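Local atomic coordinates of aldehyde dehydrogenase (Bartonella henselae, PDB entry 3I44), a protein that probably oxidises aldehydes to the corresponding carboxylic acids with NAD(P)+ as electron acceptor, as other members of the aldehyde dehydrogenase family do. Residues E96-R101 / M205-I210; E92-I97 / D212-P217; I279-D284 / L310-I315; A391-H396 / V408-P413. The protein carries 1 engineered substitution. One frame throughout, in Å; residues are numbered along the deposited sequence.

Interaction 1. Residues E96-R101 / M205-I210; sequences EIYEKR and MLFAEI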
loop_
_atom_site.group_PDB
_atom_site.type_symbol
_atom_site.label_atom_id
_atom_site.label_comp_id
_atom_site.label_asym_id
_atom_site.label_seq_id
_atom_site.Cartn_x
_atom_site.Cartn_y
_atom_site.Cartn_z
ATOM N N GLU A 96 28.474 2.461 -14.835
ATOM C CA GLU A 96 29.844 2.410 -15.350
ATOM C C GLU A 96 30.812 1.875 -14.286
ATOM O O GLU A 96 31.607 1.002 -14.586
ATOM C CB GLU A 96 30.301 3.782 -15.834
ATOM C CG GLU A 96 31.784 3.831 -16.056
ATOM C CD GLU A 96 32.257 5.138 -16.624
ATOM O OE1 GLU A 96 31.615 6.178 -16.419
ATOM O OE2 GLU A 96 33.317 5.112 -17.249
ATOM N N ILE A 97 30.745 2.381 -13.056
ATOM C CA ILE A 97 31.640 1.894 -12.014
ATOM C C ILE A 97 31.251 0.462 -11.589
ATOM O O ILE A 97 32.109 -0.359 -11.325
ATOM C CB ILE A 97 31.715 2.874 -10.806
ATOM C CG1 ILE A 97 32.324 4.221 -11.256
ATOM C CG2 ILE A 97 32.498 2.251 -9.684
ATOM C CD1 ILE A 97 31.775 5.437 -10.499
ATOM N N TYR A 98 29.957 0.163 -11.558
ATOM C CA TYR A 98 29.480 -1.189 -11.255
ATOM C C TYR A 98 30.068 -2.214 -12.199
ATOM O O TYR A 98 30.563 -3.252 -11.744
ATOM C CB TYR A 98 27.957 -1.250 -11.306
ATOM C CG TYR A 98 27.310 -2.552 -10.858
ATOM C CD1 TYR A 98 26.851 -2.728 -9.531
ATOM C CD2 TYR A 98 27.105 -3.587 -11.758
ATOM C CE1 TYR A 98 26.206 -3.926 -9.136
ATOM C CE2 TYR A 98 26.481 -4.760 -11.375
ATOM C CZ TYR A 98 26.040 -4.930 -10.062
ATOM O OH TYR A 98 25.430 -6.120 -9.729
ATOM N N GLU A 99 30.062 -1.910 -13.502
ATOM C CA GLU A 99 30.644 -2.817 -14.489
ATOM C C GLU A 99 32.156 -2.943 -14.278
ATOM O O GLU A 99 32.710 -4.058 -14.353
ATOM C CB GLU A 99 30.326 -2.432 -15.952
ATOM C CG GLU A 99 28.914 -2.688 -16.430
ATOM C CD GLU A 99 28.493 -4.169 -16.457
ATOM O OE1 GLU A 99 29.330 -5.079 -16.230
ATOM O OE2 GLU A 99 27.295 -4.430 -16.730
ATOM N N LYS A 100 32.819 -1.827 -13.992
ATOM C CA LYS A 100 34.263 -1.866 -13.731
ATOM C C LYS A 100 34.572 -2.779 -12.543
ATOM O O LYS A 100 35.565 -3.489 -12.550
ATOM C CB LYS A 100 34.848 -0.469 -13.498
ATOM C CG LYS A 100 36.375 -0.478 -13.179
ATOM C CD LYS A 100 36.981 0.926 -13.178
ATOM C CE LYS A 100 36.450 1.738 -12.003
ATOM N NZ LYS A 100 37.163 3.042 -11.799
ATOM N N ARG A 101 33.686 -2.832 -11.556
ATOM C CA ARG A 101 33.968 -3.625 -10.360
ATOM C C ARG A 101 33.251 -4.967 -10.323
ATOM O O ARG A 101 33.200 -5.626 -9.271
ATOM C CB ARG A 101 33.658 -2.770 -9.137
ATOM C CG ARG A 101 34.555 -1.552 -9.075
ATOM C CD ARG A 101 35.681 -1.751 -8.094
ATOM N NE ARG A 101 35.527 -0.867 -6.963
ATOM C CZ ARG A 101 35.990 -1.085 -5.733
ATOM N NH1 ARG A 101 35.750 -0.174 -4.810
ATOM N NH2 ARG A 101 36.653 -2.191 -5.403
ATOM N N MET A 205 28.297 -3.297 0.903
ATOM C CA MET A 205 29.372 -2.355 1.272
ATOM C C MET A 205 30.195 -1.978 0.044
ATOM O O MET A 205 30.579 -0.833 -0.119
ATOM C CB MET A 205 30.246 -2.958 2.382
ATOM C CG MET A 205 29.419 -3.123 3.646
ATOM S SD MET A 205 30.301 -3.835 5.023
ATOM C CE MET A 205 31.358 -2.452 5.508
ATOM N N LEU A 206 30.469 -2.938 -0.826
ATOM C CA LEU A 206 31.138 -2.624 -2.113
ATOM C C LEU A 206 30.231 -1.720 -2.990
ATOM O O LEU A 206 30.711 -0.787 -3.627
ATOM C CB LEU A 206 31.539 -3.912 -2.853
ATOM C CG LEU A 206 32.135 -3.808 -4.271
ATOM C CD1 LEU A 206 33.365 -2.834 -4.323
ATOM C CD2 LEU A 206 32.494 -5.256 -4.818
ATOM N N PHE A 207 28.930 -1.977 -2.994
ATOM C CA PHE A 207 27.987 -1.120 -3.710
ATOM C C PHE A 207 28.069 0.300 -3.162
ATOM O O PHE A 207 28.066 1.278 -3.929
ATOM C CB PHE A 207 26.563 -1.660 -3.619
ATOM C CG PHE A 207 25.578 -0.912 -4.457
ATOM C CD1 PHE A 207 25.491 -1.150 -5.823
ATOM C CD2 PHE A 207 24.746 0.030 -3.898
ATOM C CE1 PHE A 207 24.580 -0.459 -6.625
ATOM C CE2 PHE A 207 23.820 0.721 -4.684
ATOM C CZ PHE A 207 23.738 0.466 -6.045
ATOM N N ALA A 208 28.204 0.406 -1.839
ATOM C CA ALA A 208 28.442 1.700 -1.201
ATOM C C ALA A 208 29.677 2.374 -1.772
ATOM O O ALA A 208 29.637 3.560 -2.058
ATOM C CB ALA A 208 28.560 1.568 0.325
ATOM N N GLU A 209 30.776 1.632 -1.895
ATOM C CA GLU A 209 31.993 2.183 -2.504
ATOM C C GLU A 209 31.778 2.610 -3.950
ATOM O O GLU A 209 32.394 3.557 -4.405
ATOM C CB GLU A 209 33.137 1.173 -2.488
ATOM C CG GLU A 209 33.664 0.820 -1.114
ATOM C CD GLU A 209 34.799 -0.216 -1.202
ATOM O OE1 GLU A 209 35.646 -0.116 -2.092
ATOM O OE2 GLU A 209 34.820 -1.165 -0.428
ATOM N N ILE A 210 30.979 1.847 -4.698
ATOM C CA ILE A 210 30.622 2.237 -6.064
ATOM C C ILE A 210 29.962 3.620 -6.070
ATOM O O ILE A 210 30.377 4.495 -6.840
ATOM C CB ILE A 210 29.805 1.161 -6.746
ATOM C CG1 ILE A 210 30.719 -0.046 -6.996
ATOM C CG2 ILE A 210 29.220 1.630 -8.122
ATOM C CD1 ILE A 210 29.993 -1.381 -7.278
HETATM O O HOH W 1 34.235 1.941 -6.184
#
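Arg101 reaches across to Glu209 and Leu206, and its guanidinium meets each differently. NH1 of Arg101 gives a salt-bridging hydrogen bond to OE1 of Glu209 at 2.7 Å. The oxygen lies near the guanidinium plane, but NH1 stands 37° out of the carboxylate plane. Leu206 sits over one face of the same group, with its CD1 3.5 Å from CZ of Arg101. Water 1 accepts from NH1 of Arg101 at 2.9 Å and gives a weak bond to the backbone O of Glu209.

Next to this polar end, Ile210 packs on the last turns of helix 84-100. Its CG2 lies 3.7 Å from CG2 of Ile97, and the side chains run past each other in opposite directions. CD1 of Ile210 lies 4.1 Å from CD1 of Tyr98. The Tyr98 ring also meets Phe207 edge to edge, while its OH bonds to the backbone O of Thr125.

Arg101 directly follows helix 84-100, and bends at chi2 and chi3 carry its guanidinium over Leu206. The helix segments run at 130° to each other, probably within the Rossmann-like cofactor-binding part of the subunit. Solvent probably moderates the partly exposed ion pair, while the methyl only covers a guanidinium face.

Interaction 2. Residues E92-I97 / D212-P217; sequences EKILEI and DEAALP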
loop_
_atom_site.group_PDB
_atom_site.type_symbol
_atom_site.label_atom_id
_atom_site.label_comp_id
_atom_site.label_asym_id
_atom_site.label_seq_id
_atom_site.Cartn_x
_atom_site.Cartn_y
_atom_site.Cartn_z
ATOM N N GLU A 92 23.859 6.535 -14.472
ATOM C CA GLU A 92 24.746 6.057 -15.544
ATOM C C GLU A 92 26.174 5.896 -15.053
ATOM O O GLU A 92 26.851 4.933 -15.399
ATOM C CB GLU A 92 24.586 6.927 -16.808
ATOM C CG GLU A 92 23.123 6.745 -17.416
ATOM C CD GLU A 92 22.973 7.323 -18.840
ATOM O OE1 GLU A 92 23.888 8.090 -19.282
ATOM O OE2 GLU A 92 21.962 6.993 -19.524
ATOM N N LYS A 93 26.624 6.824 -14.222
ATOM C CA LYS A 93 27.950 6.746 -13.625
ATOM C C LYS A 93 28.070 5.534 -12.678
ATOM O O LYS A 93 29.053 4.792 -12.707
ATOM C CB LYS A 93 28.265 8.050 -12.886
ATOM C CG LYS A 93 29.730 8.173 -12.383
ATOM C CD LYS A 93 30.703 7.752 -13.508
ATOM C CE LYS A 93 31.916 8.623 -13.642
ATOM N NZ LYS A 93 32.390 8.583 -15.073
ATOM N N ILE A 94 27.021 5.293 -11.898
ATOM C CA ILE A 94 26.978 4.148 -11.020
ATOM C C ILE A 94 27.110 2.858 -11.847
ATOM O O ILE A 94 27.860 1.985 -11.486
ATOM C CB ILE A 94 25.684 4.148 -10.188
ATOM C CG1 ILE A 94 25.755 5.237 -9.094
ATOM C CG2 ILE A 94 25.410 2.713 -9.594
ATOM C CD1 ILE A 94 24.357 5.491 -8.377
ATOM N N LEU A 95 26.354 2.735 -12.937
ATOM C CA LEU A 95 26.444 1.582 -13.805
ATOM C C LEU A 95 27.868 1.379 -14.343
ATOM O O LEU A 95 28.376 0.266 -14.343
ATOM C CB LEU A 95 25.488 1.723 -14.983
ATOM C CG LEU A 95 25.487 0.548 -15.980
ATOM C CD1 LEU A 95 25.207 -0.801 -15.254
ATOM C CD2 LEU A 95 24.482 0.777 -17.110
ATOM N N GLU A 96 28.474 2.461 -14.835
ATOM C CA GLU A 96 29.844 2.410 -15.350
ATOM C C GLU A 96 30.812 1.875 -14.286
ATOM O O GLU A 96 31.607 1.002 -14.586
ATOM C CB GLU A 96 30.301 3.782 -15.834
ATOM C CG GLU A 96 31.784 3.831 -16.056
ATOM C CD GLU A 96 32.257 5.138 -16.624
ATOM O OE1 GLU A 96 31.615 6.178 -16.419
ATOM O OE2 GLU A 96 33.317 5.112 -17.249
ATOM N N ILE A 97 30.745 2.381 -13.056
ATOM C CA ILE A 97 31.640 1.894 -12.014
ATOM C C ILE A 97 31.251 0.462 -11.589
ATOM O O ILE A 97 32.109 -0.359 -11.325
ATOM C CB ILE A 97 31.715 2.874 -10.806
ATOM C CG1 ILE A 97 32.324 4.221 -11.256
ATOM C CG2 ILE A 97 32.498 2.251 -9.684
ATOM C CD1 ILE A 97 31.775 5.437 -10.499
ATOM N N ASP A 212 30.032 5.949 -3.783
ATOM C CA ASP A 212 30.959 6.953 -3.309
ATOM C C ASP A 212 31.889 7.401 -4.441
ATOM O O ASP A 212 32.122 8.576 -4.611
ATOM C CB ASP A 212 31.752 6.353 -2.169
ATOM C CG ASP A 212 32.731 7.327 -1.570
ATOM O OD1 ASP A 212 32.326 8.407 -1.144
ATOM O OD2 ASP A 212 33.898 6.967 -1.502
ATOM N N GLU A 213 32.401 6.440 -5.216
ATOM C CA GLU A 213 33.256 6.732 -6.376
ATOM C C GLU A 213 32.481 7.489 -7.468
ATOM O O GLU A 213 33.057 8.282 -8.218
ATOM C CB GLU A 213 33.858 5.447 -6.939
ATOM C CG GLU A 213 34.900 5.690 -8.061
ATOM C CD GLU A 213 35.585 4.420 -8.595
ATOM O OE1 GLU A 213 36.224 4.517 -9.671
ATOM O OE2 GLU A 213 35.484 3.337 -7.967
ATOM N N ALA A 214 31.176 7.242 -7.549
ATOM C CA ALA A 214 30.276 7.985 -8.447
ATOM C C ALA A 214 30.032 9.424 -7.989
ATOM O O ALA A 214 29.358 10.180 -8.680
ATOM C CB ALA A 214 28.932 7.240 -8.595
ATOM N N ALA A 215 30.563 9.792 -6.818
ATOM C CA ALA A 215 30.432 11.137 -6.266
ATOM C C ALA A 215 28.982 11.549 -6.002
ATOM O O ALA A 215 28.629 12.705 -6.062
ATOM C CB ALA A 215 31.165 12.194 -7.151
ATOM N N LEU A 216 28.151 10.582 -5.649
ATOM C CA LEU A 216 26.802 10.868 -5.203
ATOM C C LEU A 216 26.908 11.801 -3.983
ATOM O O LEU A 216 27.725 11.549 -3.096
ATOM C CB LEU A 216 26.110 9.543 -4.844
ATOM C CG LEU A 216 24.605 9.442 -4.891
ATOM C CD1 LEU A 216 24.037 9.678 -6.312
ATOM C CD2 LEU A 216 24.221 8.108 -4.311
ATOM N N PRO A 217 26.109 12.896 -3.940
ATOM C CA PRO A 217 26.222 13.873 -2.858
ATOM C C PRO A 217 26.080 13.278 -1.468
ATOM O O PRO A 217 25.304 12.323 -1.239
ATOM C CB PRO A 217 25.076 14.840 -3.130
ATOM C CG PRO A 217 24.821 14.736 -4.564
ATOM C CD PRO A 217 25.071 13.294 -4.907
#
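Ala214 is the centre of an apolar cluster with Ile94, Ile97 and Lys93. Its CB is 3.8 Å from CG1 of Ile94 and 3.9 Å from CD1 of Ile97. The Ile97 methyl also comes 3.5 Å from the backbone N of Ala214. Lys93 adds the start of its aliphatic chain, with CG 4.0 Å from CB of Ala214. The small alanine is consistent with the close approach of the backbones, whose CA atoms at Ile94 and Ala214 are 5.7 Å apart.

A mixed contact lies beside this cluster. The extended chain of Glu213 crosses Ile97 at a slant, and its OE2 comes 3.6 Å from CG2 of Ile97. This is a van der Waals contact of an oxygen with a methyl; OE1 forms a salt bridge with Lys100.

Lys93 bends at chi2 and chi3 (46° and 138°), which turns NZ along the helix to OE1 of Glu96 at 2.9 Å.

Helix 202-213 gives way to a Schellman motif here, with positive phi at Ala215. The contact sets the end of that helix against the side of helix 84-100, probably in the cofactor-binding domain. Helix 174-188 adjoins both segments, with Leu186 touching Ile94 and Leu216.

Interaction 3. Residues I279-D284 / L310-I315; sequences IFADAD and LVEQAI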
loop_
_atom_site.group_PDB
_atom_site.type_symbol
_atom_site.label_atom_id
_atom_site.label_comp_id
_atom_site.label_asym_id
_atom_site.label_seq_id
_atom_site.Cartn_x
_atom_site.Cartn_y
_atom_site.Cartn_z
ATOM N N ILE A 279 2.812 -28.952 -14.918
ATOM C CA ILE A 279 3.385 -29.570 -16.140
ATOM C C ILE A 279 2.396 -30.586 -16.693
ATOM O O ILE A 279 2.089 -31.600 -16.068
ATOM C CB ILE A 279 4.734 -30.220 -15.883
ATOM C CG1 ILE A 279 5.664 -29.198 -15.209
ATOM C CG2 ILE A 279 5.349 -30.763 -17.196
ATOM C CD1 ILE A 279 7.095 -29.669 -15.018
ATOM N N PHE A 280 1.848 -30.252 -17.848
ATOM C CA PHE A 280 0.925 -31.120 -18.549
ATOM C C PHE A 280 1.681 -32.127 -19.400
ATOM O O PHE A 280 2.842 -31.915 -19.740
ATOM C CB PHE A 280 -0.025 -30.301 -19.424
ATOM C CG PHE A 280 -1.077 -29.580 -18.649
ATOM C CD1 PHE A 280 -2.267 -30.220 -18.310
ATOM C CD2 PHE A 280 -0.874 -28.267 -18.224
ATOM C CE1 PHE A 280 -3.236 -29.570 -17.601
ATOM C CE2 PHE A 280 -1.844 -27.609 -17.486
ATOM C CZ PHE A 280 -3.036 -28.248 -17.187
ATOM N N ALA A 281 0.995 -33.231 -19.731
ATOM C CA ALA A 281 1.550 -34.285 -20.612
ATOM C C ALA A 281 2.008 -33.740 -21.984
ATOM O O ALA A 281 2.884 -34.307 -22.640
ATOM C CB ALA A 281 0.524 -35.442 -20.788
ATOM N N ASP A 282 1.396 -32.649 -22.420
ATOM C CA ASP A 282 1.712 -32.076 -23.720
ATOM C C ASP A 282 2.733 -30.950 -23.635
ATOM O O ASP A 282 2.883 -30.188 -24.594
ATOM C CB ASP A 282 0.436 -31.645 -24.465
ATOM C CG ASP A 282 -0.354 -30.483 -23.766
ATOM O OD1 ASP A 282 0.140 -29.867 -22.795
ATOM O OD2 ASP A 282 -1.486 -30.195 -24.226
ATOM N N ALA A 283 3.467 -30.864 -22.516
ATOM C CA ALA A 283 4.544 -29.882 -22.383
ATOM C C ALA A 283 5.675 -30.207 -23.369
ATOM O O ALA A 283 5.822 -31.345 -23.787
ATOM C CB ALA A 283 5.069 -29.809 -20.927
ATOM N N ASP A 284 6.451 -29.192 -23.743
ATOM C CA ASP A 284 7.582 -29.369 -24.629
ATOM C C ASP A 284 8.605 -30.336 -24.007
ATOM O O ASP A 284 8.630 -30.547 -22.774
ATOM C CB ASP A 284 8.231 -28.019 -24.967
ATOM C CG ASP A 284 8.863 -27.342 -23.741
ATOM O OD1 ASP A 284 8.107 -26.775 -22.935
ATOM O OD2 ASP A 284 10.101 -27.411 -23.559
ATOM N N LEU A 310 3.561 -29.986 -10.060
ATOM C CA LEU A 310 2.264 -30.654 -10.169
ATOM C C LEU A 310 2.194 -31.220 -11.578
ATOM O O LEU A 310 2.195 -30.468 -12.551
ATOM C CB LEU A 310 1.106 -29.687 -9.866
ATOM C CG LEU A 310 1.295 -28.669 -8.707
ATOM C CD1 LEU A 310 0.089 -27.769 -8.584
ATOM C CD2 LEU A 310 1.568 -29.347 -7.356
ATOM N N VAL A 311 2.197 -32.548 -11.682
ATOM C CA VAL A 311 2.343 -33.240 -12.965
ATOM C C VAL A 311 1.094 -34.028 -13.360
ATOM O O VAL A 311 0.512 -34.778 -12.548
ATOM C CB VAL A 311 3.555 -34.184 -12.947
ATOM C CG1 VAL A 311 3.796 -34.784 -14.351
ATOM C CG2 VAL A 311 4.802 -33.433 -12.467
ATOM N N GLU A 312 0.663 -33.845 -14.600
ATOM C CA GLU A 312 -0.477 -34.593 -15.107
ATOM C C GLU A 312 -0.207 -36.113 -14.945
ATOM O O GLU A 312 0.917 -36.588 -15.124
ATOM C CB GLU A 312 -0.769 -34.193 -16.551
ATOM C CG GLU A 312 -2.066 -34.753 -17.128
ATOM C CD GLU A 312 -2.502 -34.038 -18.427
ATOM O OE1 GLU A 312 -3.704 -34.039 -18.704
ATOM O OE2 GLU A 312 -1.671 -33.428 -19.143
ATOM N N GLN A 313 -1.228 -36.860 -14.527
ATOM C CA GLN A 313 -1.070 -38.287 -14.149
ATOM C C GLN A 313 -0.301 -39.084 -15.195
ATOM O O GLN A 313 0.680 -39.755 -14.867
ATOM C CB GLN A 313 -2.439 -38.940 -13.891
ATOM C CG GLN A 313 -2.359 -40.366 -13.334
ATOM C CD GLN A 313 -1.706 -40.407 -11.972
ATOM O OE1 GLN A 313 -0.610 -40.951 -11.809
ATOM N NE2 GLN A 313 -2.368 -39.809 -10.983
ATOM N N ALA A 314 -0.710 -38.941 -16.458
ATOM C CA ALA A 314 -0.060 -39.629 -17.590
ATOM C C ALA A 314 1.468 -39.533 -17.609
ATOM O O ALA A 314 2.094 -40.447 -18.071
ATOM C CB ALA A 314 -0.625 -39.128 -18.920
ATOM N N ILE A 315 2.086 -38.442 -17.135
ATOM C CA ILE A 315 3.567 -38.330 -17.194
ATOM C C ILE A 315 4.235 -38.263 -15.812
ATOM O O ILE A 315 5.418 -37.917 -15.676
ATOM C CB ILE A 315 4.047 -37.152 -18.084
ATOM C CG1 ILE A 315 3.439 -35.840 -17.598
ATOM C CG2 ILE A 315 3.694 -37.410 -19.601
ATOM C CD1 ILE A 315 4.282 -34.632 -17.894
#
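This is a parallel beta pairing that passes into a turn, at the ends of strands 276-279 and 308-312. Their sheet probably belongs to the catalytic domain of the family. Ile279 and Val311 form the bridge, with side chains on the same face of the sheet. The backbone N of Ile279 bonds to O of Leu310 at 2.9 Å. The next bond runs back, from N of Glu312 to O of Ile279 at 3.0 Å. Both are nearly straight.

Where strand 276-279 has ended, the side chain of Glu312 takes over. It extends its carboxylate to the segment 279-284, where OE2 accepts from the backbone N of Ala281 at 2.7 Å through its anti lone pair. The chi1 of -171° places CG opposite the backbone N and starts that reach. This bond holds Ala281, the second residue of the type I turn from Phe280 to Ala283. The same oxygen lies in the plane of the Phe280 ring at its edge, 3.4 Å from CD1 of Phe280. Ring and carboxylate stand nearly perpendicular, at 84°.

Ile315 closes the apolar side. Its CD1 lies 4.1 Å from CG2 of Ile279, and its CG2 lies 3.9 Å from CB of Ala281.

The Phe280 ring also packs edge-to-face with Phe414 and touches helix 440-449. Within the sheet, strands 408-414 and 432-436 lie outside this pair, one next to each strand.

Interaction 4. Residues A391-H396 / V408-P413; sequences ADVKPH and VLSLLP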
loop_
_atom_site.group_PDB
_atom_site.type_symbol
_atom_site.label_atom_id
_atom_site.label_comp_id
_atom_site.label_asym_id
_atom_site.label_seq_id
_atom_site.Cartn_x
_atom_site.Cartn_y
_atom_site.Cartn_z
ATOM N N ALA A 391 8.322 -37.375 -3.917
ATOM C CA ALA A 391 7.150 -37.637 -4.743
ATOM C C ALA A 391 6.009 -38.097 -3.839
ATOM O O ALA A 391 6.224 -38.334 -2.638
ATOM C CB ALA A 391 7.444 -38.685 -5.838
ATOM N N ASP A 392 4.804 -38.207 -4.405
ATOM C CA ASP A 392 3.595 -38.498 -3.634
ATOM C C ASP A 392 3.461 -37.559 -2.424
ATOM O O ASP A 392 3.149 -37.993 -1.313
ATOM C CB ASP A 392 3.604 -39.971 -3.220
ATOM C CG ASP A 392 3.945 -40.872 -4.395
ATOM O OD1 ASP A 392 3.269 -40.707 -5.438
ATOM O OD2 ASP A 392 4.905 -41.690 -4.299
ATOM N N VAL A 393 3.717 -36.267 -2.639
ATOM C CA VAL A 393 3.598 -35.287 -1.567
ATOM C C VAL A 393 2.128 -34.920 -1.480
ATOM O O VAL A 393 1.430 -34.892 -2.487
ATOM C CB VAL A 393 4.460 -34.046 -1.822
ATOM C CG1 VAL A 393 4.242 -33.008 -0.696
ATOM C CG2 VAL A 393 5.951 -34.439 -1.952
ATOM N N LYS A 394 1.649 -34.714 -0.266
ATOM C CA LYS A 394 0.251 -34.403 -0.016
ATOM C C LYS A 394 0.160 -32.983 0.563
ATOM O O LYS A 394 1.111 -32.530 1.218
ATOM C CB LYS A 394 -0.330 -35.383 1.007
ATOM C CG LYS A 394 -0.306 -36.857 0.592
ATOM C CD LYS A 394 -1.414 -37.168 -0.379
ATOM C CE LYS A 394 -1.331 -38.613 -0.893
ATOM N NZ LYS A 394 -2.058 -39.512 0.060
ATOM N N PRO A 395 -0.981 -32.295 0.342
ATOM C CA PRO A 395 -1.192 -30.912 0.797
ATOM C C PRO A 395 -0.942 -30.626 2.278
ATOM O O PRO A 395 -0.619 -29.489 2.627
ATOM C CB PRO A 395 -2.675 -30.646 0.467
ATOM C CG PRO A 395 -2.980 -31.554 -0.680
ATOM C CD PRO A 395 -2.177 -32.813 -0.365
ATOM N N HIS A 396 -1.089 -31.621 3.158
ATOM C CA HIS A 396 -0.919 -31.345 4.596
ATOM C C HIS A 396 0.542 -31.392 5.002
ATOM O O HIS A 396 0.894 -30.983 6.104
ATOM C CB HIS A 396 -1.712 -32.360 5.441
ATOM C CG HIS A 396 -1.144 -33.741 5.379
ATOM N ND1 HIS A 396 -1.637 -34.705 4.525
ATOM C CD2 HIS A 396 -0.099 -34.305 6.027
ATOM C CE1 HIS A 396 -0.922 -35.808 4.655
ATOM N NE2 HIS A 396 0.025 -35.591 5.552
ATOM N N VAL A 408 15.359 -28.650 -2.742
ATOM C CA VAL A 408 14.399 -29.643 -2.365
ATOM C C VAL A 408 13.100 -29.489 -3.177
ATOM O O VAL A 408 12.371 -28.515 -3.052
ATOM C CB VAL A 408 14.116 -29.558 -0.856
ATOM C CG1 VAL A 408 13.041 -30.585 -0.443
ATOM C CG2 VAL A 408 15.430 -29.759 -0.081
ATOM N N LEU A 409 12.818 -30.470 -4.016
ATOM C CA LEU A 409 11.650 -30.433 -4.886
ATOM C C LEU A 409 10.583 -31.381 -4.378
ATOM O O LEU A 409 10.910 -32.492 -3.965
ATOM C CB LEU A 409 12.086 -30.855 -6.283
ATOM C CG LEU A 409 11.012 -30.988 -7.351
ATOM C CD1 LEU A 409 10.396 -29.624 -7.635
ATOM C CD2 LEU A 409 11.598 -31.567 -8.635
ATOM N N SER A 410 9.317 -30.950 -4.436
ATOM C CA SER A 410 8.175 -31.795 -4.135
ATOM C C SER A 410 7.319 -32.082 -5.385
ATOM O O SER A 410 6.841 -31.139 -6.019
ATOM C CB SER A 410 7.320 -31.113 -3.053
ATOM O OG SER A 410 8.042 -30.959 -1.844
ATOM N N LEU A 411 7.128 -33.364 -5.731
ATOM C CA LEU A 411 6.267 -33.782 -6.862
ATOM C C LEU A 411 5.000 -34.415 -6.364
ATOM O O LEU A 411 5.014 -35.178 -5.374
ATOM C CB LEU A 411 6.946 -34.841 -7.755
ATOM C CG LEU A 411 7.897 -34.427 -8.858
ATOM C CD1 LEU A 411 8.991 -33.600 -8.234
ATOM C CD2 LEU A 411 8.471 -35.662 -9.586
ATOM N N LEU A 412 3.923 -34.148 -7.084
ATOM C CA LEU A 412 2.666 -34.844 -6.904
ATOM C C LEU A 412 1.866 -34.775 -8.214
ATOM O O LEU A 412 2.104 -33.896 -9.038
ATOM C CB LEU A 412 1.872 -34.235 -5.768
ATOM C CG LEU A 412 1.696 -32.717 -5.731
ATOM C CD1 LEU A 412 0.431 -32.430 -4.971
ATOM C CD2 LEU A 412 2.926 -31.962 -5.082
ATOM N N PRO A 413 0.947 -35.724 -8.428
ATOM C CA PRO A 413 0.170 -35.754 -9.665
ATOM C C PRO A 413 -1.156 -35.027 -9.580
ATOM O O PRO A 413 -1.656 -34.746 -8.485
ATOM C CB PRO A 413 -0.095 -37.246 -9.861
ATOM C CG PRO A 413 -0.287 -37.743 -8.463
ATOM C CD PRO A 413 0.686 -36.913 -7.596
#
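Val393 lies alongside strand 408-414 and packs its CG2 against CB of Ser410, 3.8 Å away. The same CG2 is 3.6 Å from the backbone O of Leu411. CB of Val393 also meets CD2 of Leu412 at 4.2 Å. The chi1 of 177° puts CG1 opposite the backbone N and leaves CG2 on the side of Ser410.

One backbone hydrogen bond joins the segments, from N of Val393 to O of Leu411. It is 3.2 Å long, and the donor is tilted 18° from the carbonyl plane. The same oxygen receives a CA-H contact from Ala391, whose CA is 3.3 Å away. Leu411 O therefore meets the chain on both sides of Asp392, which has positive phi. The chain turns there as it leaves strand 388-391.

Leu412 packs against the backbone O of Val393, with CB of Leu412 3.4 Å from it. A chi1 of 48° helps bring CD1 of Leu412 to 3.6 Å from the same O of Val393.

Asp392 directs its CB away from strand 408-414, and its carboxylate bonds to Tyr316 and Thr367. Helix 398-401 lies against Val393 through Ile399 and Phe400. Helix 316-329 lies against Ala391 and Leu411 through Ile320. In the sheet, probably that of the catalytic domain, strand 408-414 runs parallel between strands 388-391 and 308-312.

How the interactions relate
From the N terminus, helix 84-100 comes first and supplies one side of both interaction 1 and interaction 2. The two contacts share Glu96 and Ile97, and the loop of interaction 1 lies within that of interaction 2. A salt bridge from Lys100 to Glu213 also links them. Both join helices 84-100 and 202-213 of the probable cofactor-binding part. Interactions 3 and 4 follow in series and close much shorter loops, with 25 and 11 residues between their segments. They join neighbouring strands of one sheet, probably catalytic-domain, where Leu310 packs on Leu412. The two pairs lie on opposite sides of the chain's centre, with contact centres at least 43 Å apart.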